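Local atomic coordinates of Lmo2184 protein (Listeria monocytogenes serovar 1/2a, PDB entry 5JOQ), a protein that probably binds heme as the lipid-anchored, substrate-binding component of an iron-uptake ABC transporter at the cell surface. Residues T168-M173 and D247-F252; D222-A227 and E241-N246. All coordinates share one frame; numbering follows the deposited sequence.

Overall arrangement
Both contacts lie in the lobe that holds the mixed sheet of strands 168-173 and 223-227, their centres about 6 Å apart and on the same side of the chain's centre, each about 21 Å from it. Strands 168-173 and 223-227 are parallel neighbours in that sheet, and helices 233-245 and 247-250, consecutive in the chain, pack on them through buried side chains. Along the chain, contact 2 falls wholly between the two segments of contact 1: strand 168-173, strand 223-227, helix 233-245, helix 247-250. The two contacts merge into one buried patch within a lobe of this solute-binding protein, mainly aromatic and aliphatic with Arg226 at one side.

Contact 1 of 2, residues T168-M173 and D247-F252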
loop_
_atom_site.group_PDB
_atom_site.type_symbol
_atom_site.label_atom_id
_atom_site.label_comp_id
_atom_site.label_asym_id
_atom_site.label_seq_id
_atom_site.Cartn_x
_atom_site.Cartn_y
_atom_site.Cartn_z
ATOM N N THR A 168 18.501 20.788 14.051
ATOM C CA THR A 168 19.060 20.173 12.866
ATOM C C THR A 168 18.059 19.044 12.518
ATOM O O THR A 168 17.513 18.416 13.404
ATOM C CB THR A 168 20.462 19.611 13.105
ATOM O OG1 THR A 168 20.419 18.722 14.210
ATOM C CG2 THR A 168 21.453 20.737 13.389
ATOM N N VAL A 169 17.832 18.806 11.239
ATOM C CA VAL A 169 16.874 17.815 10.804
ATOM C C VAL A 169 17.362 16.843 9.736
ATOM O O VAL A 169 18.031 17.232 8.815
ATOM C CB VAL A 169 15.612 18.509 10.229
ATOM C CG1 VAL A 169 14.529 17.504 9.877
ATOM C CG2 VAL A 169 15.109 19.600 11.157
ATOM N N LEU A 170 16.987 15.581 9.880
ATOM C CA LEU A 170 17.296 14.574 8.888
ATOM C C LEU A 170 15.946 14.172 8.289
ATOM O O LEU A 170 15.034 13.818 9.009
ATOM C CB LEU A 170 18.000 13.375 9.492
ATOM C CG LEU A 170 18.002 12.111 8.643
ATOM C CD1 LEU A 170 18.607 12.383 7.283
ATOM C CD2 LEU A 170 18.724 10.976 9.333
ATOM N N ILE A 171 15.841 14.242 6.973
ATOM C CA ILE A 171 14.610 13.912 6.274
ATOM C C ILE A 171 14.787 12.608 5.472
ATOM O O ILE A 171 15.662 12.515 4.636
ATOM C CB ILE A 171 14.169 15.021 5.302
ATOM C CG1 ILE A 171 14.166 16.393 5.953
ATOM C CG2 ILE A 171 12.791 14.741 4.738
ATOM C CD1 ILE A 171 14.138 17.515 4.957
ATOM N N LEU A 172 13.935 11.625 5.722
ATOM C CA LEU A 172 14.046 10.330 5.044
ATOM C C LEU A 172 12.776 10.106 4.233
ATOM O O LEU A 172 11.679 10.422 4.701
ATOM C CB LEU A 172 14.213 9.176 6.064
ATOM C CG LEU A 172 15.437 9.258 6.988
ATOM C CD1 LEU A 172 15.403 8.103 8.008
ATOM C CD2 LEU A 172 16.724 9.234 6.166
ATOM N N MET A 173 12.916 9.568 3.018
ATOM C CA MET A 173 11.782 9.207 2.183
ATOM C C MET A 173 11.937 7.738 1.803
ATOM O O MET A 173 12.976 7.360 1.270
ATOM C CB MET A 173 11.742 10.076 0.893
ATOM C CG MET A 173 10.625 9.725 -0.008
ATOM S SD MET A 173 10.625 10.647 -1.563
ATOM C CE MET A 173 12.033 10.001 -2.486
ATOM N N ASP A 247 19.598 -1.782 14.345
ATOM C CA ASP A 247 20.915 -1.250 14.726
ATOM C C ASP A 247 21.313 -0.050 13.882
ATOM O O ASP A 247 22.034 0.834 14.355
ATOM C CB ASP A 247 21.982 -2.323 14.589
ATOM C CG ASP A 247 21.906 -3.352 15.721
ATOM O OD1 ASP A 247 21.492 -2.986 16.838
ATOM O OD2 ASP A 247 22.263 -4.488 15.484
ATOM N N ILE A 248 20.860 -0.034 12.647
ATOM C CA ILE A 248 21.204 1.023 11.734
ATOM C C ILE A 248 20.766 2.403 12.228
ATOM O O ILE A 248 21.459 3.341 11.992
ATOM C CB ILE A 248 20.567 0.776 10.343
ATOM C CG1 ILE A 248 21.004 -0.575 9.776
ATOM C CG2 ILE A 248 20.917 1.873 9.365
ATOM C CD1 ILE A 248 22.488 -0.664 9.602
ATOM N N TRP A 249 19.606 2.521 12.857
ATOM C CA TRP A 249 19.081 3.805 13.313
ATOM C C TRP A 249 18.874 4.024 14.812
ATOM O O TRP A 249 18.820 5.157 15.277
ATOM C CB TRP A 249 17.704 4.021 12.660
ATOM C CG TRP A 249 17.667 3.948 11.169
ATOM C CD1 TRP A 249 17.195 2.935 10.422
ATOM C CD2 TRP A 249 18.123 4.940 10.257
ATOM N NE1 TRP A 249 17.321 3.217 9.101
ATOM C CE2 TRP A 249 17.898 4.446 8.967
ATOM C CE3 TRP A 249 18.718 6.188 10.404
ATOM C CZ2 TRP A 249 18.238 5.155 7.838
ATOM C CZ3 TRP A 249 19.053 6.888 9.290
ATOM C CH2 TRP A 249 18.806 6.378 8.014
ATOM N N LYS A 250 18.750 2.932 15.549
ATOM C CA LYS A 250 18.414 2.981 16.958
ATOM C C LYS A 250 19.371 3.680 17.890
ATOM O O LYS A 250 19.002 4.052 18.959
ATOM C CB LYS A 250 17.965 1.639 17.510
ATOM C CG LYS A 250 19.054 0.668 17.860
ATOM C CD LYS A 250 18.418 -0.507 18.570
ATOM C CE LYS A 250 19.418 -1.540 18.993
ATOM N NZ LYS A 250 18.784 -2.454 19.975
ATOM N N HIS A 251 20.608 3.825 17.493
ATOM C CA HIS A 251 21.531 4.557 18.361
ATOM C C HIS A 251 21.605 6.051 18.024
ATOM O O HIS A 251 22.345 6.785 18.691
ATOM C CB HIS A 251 22.905 3.902 18.326
ATOM C CG HIS A 251 22.846 2.422 18.612
ATOM N ND1 HIS A 251 22.785 1.918 19.895
ATOM C CD2 HIS A 251 22.781 1.353 17.784
ATOM C CE1 HIS A 251 22.699 0.602 19.846
ATOM N NE2 HIS A 251 22.696 0.234 18.574
ATOM N N PHE A 252 20.812 6.532 17.062
ATOM C CA PHE A 252 20.650 7.985 16.897
ATOM C C PHE A 252 20.012 8.595 18.141
ATOM O O PHE A 252 19.008 8.088 18.643
ATOM C CB PHE A 252 19.751 8.310 15.715
ATOM C CG PHE A 252 20.421 8.198 14.364
ATOM C CD1 PHE A 252 20.946 6.986 13.932
ATOM C CD2 PHE A 252 20.459 9.303 13.512
ATOM C CE1 PHE A 252 21.546 6.873 12.662
ATOM C CE2 PHE A 252 21.048 9.217 12.232
ATOM C CZ PHE A 252 21.586 8.005 11.804
#
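Leu172 meets the indole of Trp249 over one face. Its CD1 stands 4.1 Å from the centroid of the six-membered ring, 20° off the normal, a CH-pi contact offset toward the rim; the closest pair is Leu172 CD1 to Trp249 CH2 at 3.8 Å. The second methyl joins in, with Leu172 CD2 4.0 Å from Trp249 CH2. The two side chains run toward each other from opposite directions, and Trp249, its CG anti to the carbonyl carbon (chi1 -56°), presents the benzene half of the indole to the strand. Ile248 CG2 lies on the opposite face of that indole, and Phe243 stacks on the ring as well.

Plain apolar packing completes the interface. Leu170 crosses both aromatic side chains at about a right angle and bridges them with a single methyl: Leu170 CD2 is 4.1 Å from Trp249 CZ3 and equally far from Phe252 CE2. Phe252 also packs on Leu216 and Gln217 of helix 213-219. Phe252 N bonds to Trp249 O at 3.0 Å, closing the turn that carries both rings.

All four touching residues are buried. Leu170 and Leu172, alternate residues on one face of the strand, thus pack against the aromatic rings of a short, weakly bonded helical turn and the residues after it, the helix-on-sheet core packing of an alpha/beta lobe in the solute-binding protein 8 family.

Contact 2 of 2, residues D222-A227 and E241-N246; sequences DIILRA and EEFKTN
The end of helix 233-245 lies against strand 223-227, with the backbones closest at Arg226 and Phe243, whose CA atoms are 10.6 Å apart. Arg226 and Phe243 bridge that gap from opposite directions. The guanidinium comes over one face of the ring with its edge, the two planes 79° apart, and Arg226 CZ is 4.6 Å from the ring centroid, 21° off the normal, in cation-pi geometry. Arg226 NH1 is the atom nearest the ring, displaced toward the rim; its approach to Phe243 CG is unusually tight and the exact length doubtful. The extended chi2 carries Arg226 CD over the same face, in a CH-pi contact 4.3 Å from the centroid of the Phe243 ring, and the bend at chi3 (-62°) then turns the guanidinium so that NH1 points down on it. Salt bridges from NH2 to Asp240 and from NE to Asp262 hold the buried guanidinium, and probably balance its charge.

Strand, connecting loop and helix form one beta-alpha unit of the alpha/beta lobe, in which the helix packs on one face of the sheet, Phe243 pointing at it. Ile224 CD1 approaches that ring at its edge, 4.3 Å from Phe243 CE2, while Leu172 of the neighbouring strand adds further packing.

Polar bonds within the last turns lie beside this packing. Thr245 OG1 lies 2.9 Å from Glu242 O, which also accepts from Thr245 N, and Lys244 NZ forms a salt bridge 3.1 Å from Glu241 OE1, above the carboxylate plane. Asn246 is the N-cap of the short helix 247-250, its OD1 accepting from Ile248 N.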
loop_
_atom_site.group_PDB
_atom_site.type_symbol
_atom_site.label_atom_id
_atom_site.label_comp_id
_atom_site.label_asym_id
_atom_site.label_seq_id
_atom_site.Cartn_x
_atom_site.Cartn_y
_atom_site.Cartn_z
ATOM N N ASP A 222 18.887 16.579 15.470
ATOM C CA ASP A 222 17.954 16.739 16.588
ATOM C C ASP A 222 16.653 15.989 16.324
ATOM O O ASP A 222 16.062 15.386 17.231
ATOM C CB ASP A 222 17.650 18.219 16.782
ATOM C CG ASP A 222 18.848 19.001 17.290
ATOM O OD1 ASP A 222 19.561 18.467 18.144
ATOM O OD2 ASP A 222 19.064 20.137 16.814
ATOM N N ILE A 223 16.179 16.039 15.089
ATOM C CA ILE A 223 14.871 15.524 14.694
ATOM C C ILE A 223 15.023 14.679 13.444
ATOM O O ILE A 223 15.778 15.045 12.534
ATOM C CB ILE A 223 13.894 16.682 14.408
ATOM C CG1 ILE A 223 13.620 17.486 15.680
ATOM C CG2 ILE A 223 12.580 16.170 13.764
ATOM C CD1 ILE A 223 12.950 18.882 15.381
ATOM N N ILE A 224 14.273 13.568 13.365
ATOM C CA ILE A 224 14.176 12.813 12.112
ATOM C C ILE A 224 12.732 12.861 11.638
ATOM O O ILE A 224 11.815 12.653 12.440
ATOM C CB ILE A 224 14.653 11.361 12.267
ATOM C CG1 ILE A 224 16.131 11.327 12.726
ATOM C CG2 ILE A 224 14.427 10.574 10.930
ATOM C CD1 ILE A 224 16.604 9.908 13.141
ATOM N N LEU A 225 12.536 13.207 10.359
ATOM C CA LEU A 225 11.242 13.210 9.690
ATOM C C LEU A 225 11.246 12.109 8.640
ATOM O O LEU A 225 12.255 11.916 7.955
ATOM C CB LEU A 225 10.948 14.552 8.985
ATOM C CG LEU A 225 11.056 15.826 9.832
ATOM C CD1 LEU A 225 10.696 17.058 8.972
ATOM C CD2 LEU A 225 10.139 15.730 11.088
ATOM N N ARG A 226 10.119 11.385 8.515
ATOM C CA ARG A 226 10.008 10.301 7.538
ATOM C C ARG A 226 8.764 10.497 6.687
ATOM O O ARG A 226 7.727 10.930 7.184
ATOM C CB ARG A 226 9.929 8.904 8.231
ATOM C CG ARG A 226 11.190 8.541 9.068
ATOM C CD ARG A 226 11.022 7.100 9.709
ATOM N NE ARG A 226 9.864 7.072 10.628
ATOM C CZ ARG A 226 9.869 6.466 11.807
ATOM N NH1 ARG A 226 10.971 5.841 12.214
ATOM N NH2 ARG A 226 8.801 6.510 12.595
ATOM N N ALA A 227 8.872 10.190 5.396
ATOM C CA ALA A 227 7.737 10.259 4.475
ATOM C C ALA A 227 7.678 8.958 3.682
ATOM O O ALA A 227 8.670 8.564 3.062
ATOM C CB ALA A 227 7.870 11.448 3.504
ATOM N N GLU A 241 7.782 0.807 14.166
ATOM C CA GLU A 241 8.291 -0.205 15.087
ATOM C C GLU A 241 9.605 -0.809 14.588
ATOM O O GLU A 241 10.480 -1.144 15.388
ATOM C CB GLU A 241 7.276 -1.341 15.292
ATOM C CG GLU A 241 5.949 -0.920 15.836
ATOM C CD GLU A 241 5.980 -0.449 17.287
ATOM O OE1 GLU A 241 6.934 -0.714 18.058
ATOM O OE2 GLU A 241 4.985 0.180 17.660
ATOM N N GLU A 242 9.744 -1.000 13.277
ATOM C CA GLU A 242 10.967 -1.616 12.775
ATOM C C GLU A 242 12.170 -0.687 12.963
ATOM O O GLU A 242 13.251 -1.125 13.380
ATOM C CB GLU A 242 10.793 -1.985 11.294
ATOM C CG GLU A 242 11.921 -2.943 10.794
ATOM C CD GLU A 242 13.301 -2.256 10.550
ATOM O OE1 GLU A 242 13.352 -1.073 10.150
ATOM O OE2 GLU A 242 14.340 -2.938 10.746
ATOM N N PHE A 243 11.972 0.603 12.707
ATOM C CA PHE A 243 13.046 1.601 12.828
ATOM C C PHE A 243 13.693 1.563 14.207
ATOM O O PHE A 243 14.933 1.567 14.322
ATOM C CB PHE A 243 12.444 2.983 12.536
ATOM C CG PHE A 243 13.431 4.066 12.089
ATOM C CD1 PHE A 243 13.708 4.258 10.724
ATOM C CD2 PHE A 243 13.958 4.958 13.008
ATOM C CE1 PHE A 243 14.571 5.318 10.296
ATOM C CE2 PHE A 243 14.803 6.023 12.599
ATOM C CZ PHE A 243 15.112 6.192 11.254
ATOM N N LYS A 244 12.866 1.474 15.272
ATOM C CA LYS A 244 13.337 1.470 16.655
ATOM C C LYS A 244 14.163 0.241 17.020
ATOM O O LYS A 244 14.882 0.277 18.031
ATOM C CB LYS A 244 12.142 1.543 17.634
ATOM C CG LYS A 244 11.295 2.805 17.485
ATOM C CD LYS A 244 10.157 2.878 18.537
ATOM C CE LYS A 244 8.923 2.090 18.138
ATOM N NZ LYS A 244 7.874 2.057 19.223
ATOM N N THR A 245 14.016 -0.877 16.305
ATOM C CA THR A 245 14.782 -2.098 16.612
ATOM C C THR A 245 16.035 -2.246 15.766
ATOM O O THR A 245 16.810 -3.183 15.984
ATOM C CB THR A 245 13.942 -3.351 16.365
ATOM O OG1 THR A 245 13.828 -3.536 14.932
ATOM C CG2 THR A 245 12.573 -3.195 16.999
ATOM N N ASN A 246 16.224 -1.372 14.793
ATOM C CA ASN A 246 17.232 -1.542 13.762
ATOM C C ASN A 246 18.557 -0.950 14.233
ATOM O O ASN A 246 18.644 0.262 14.455
ATOM C CB ASN A 246 16.738 -0.838 12.495
ATOM C CG ASN A 246 17.558 -1.178 11.282
ATOM O OD1 ASN A 246 18.771 -1.448 11.378
ATOM N ND2 ASN A 246 16.904 -1.148 10.110
#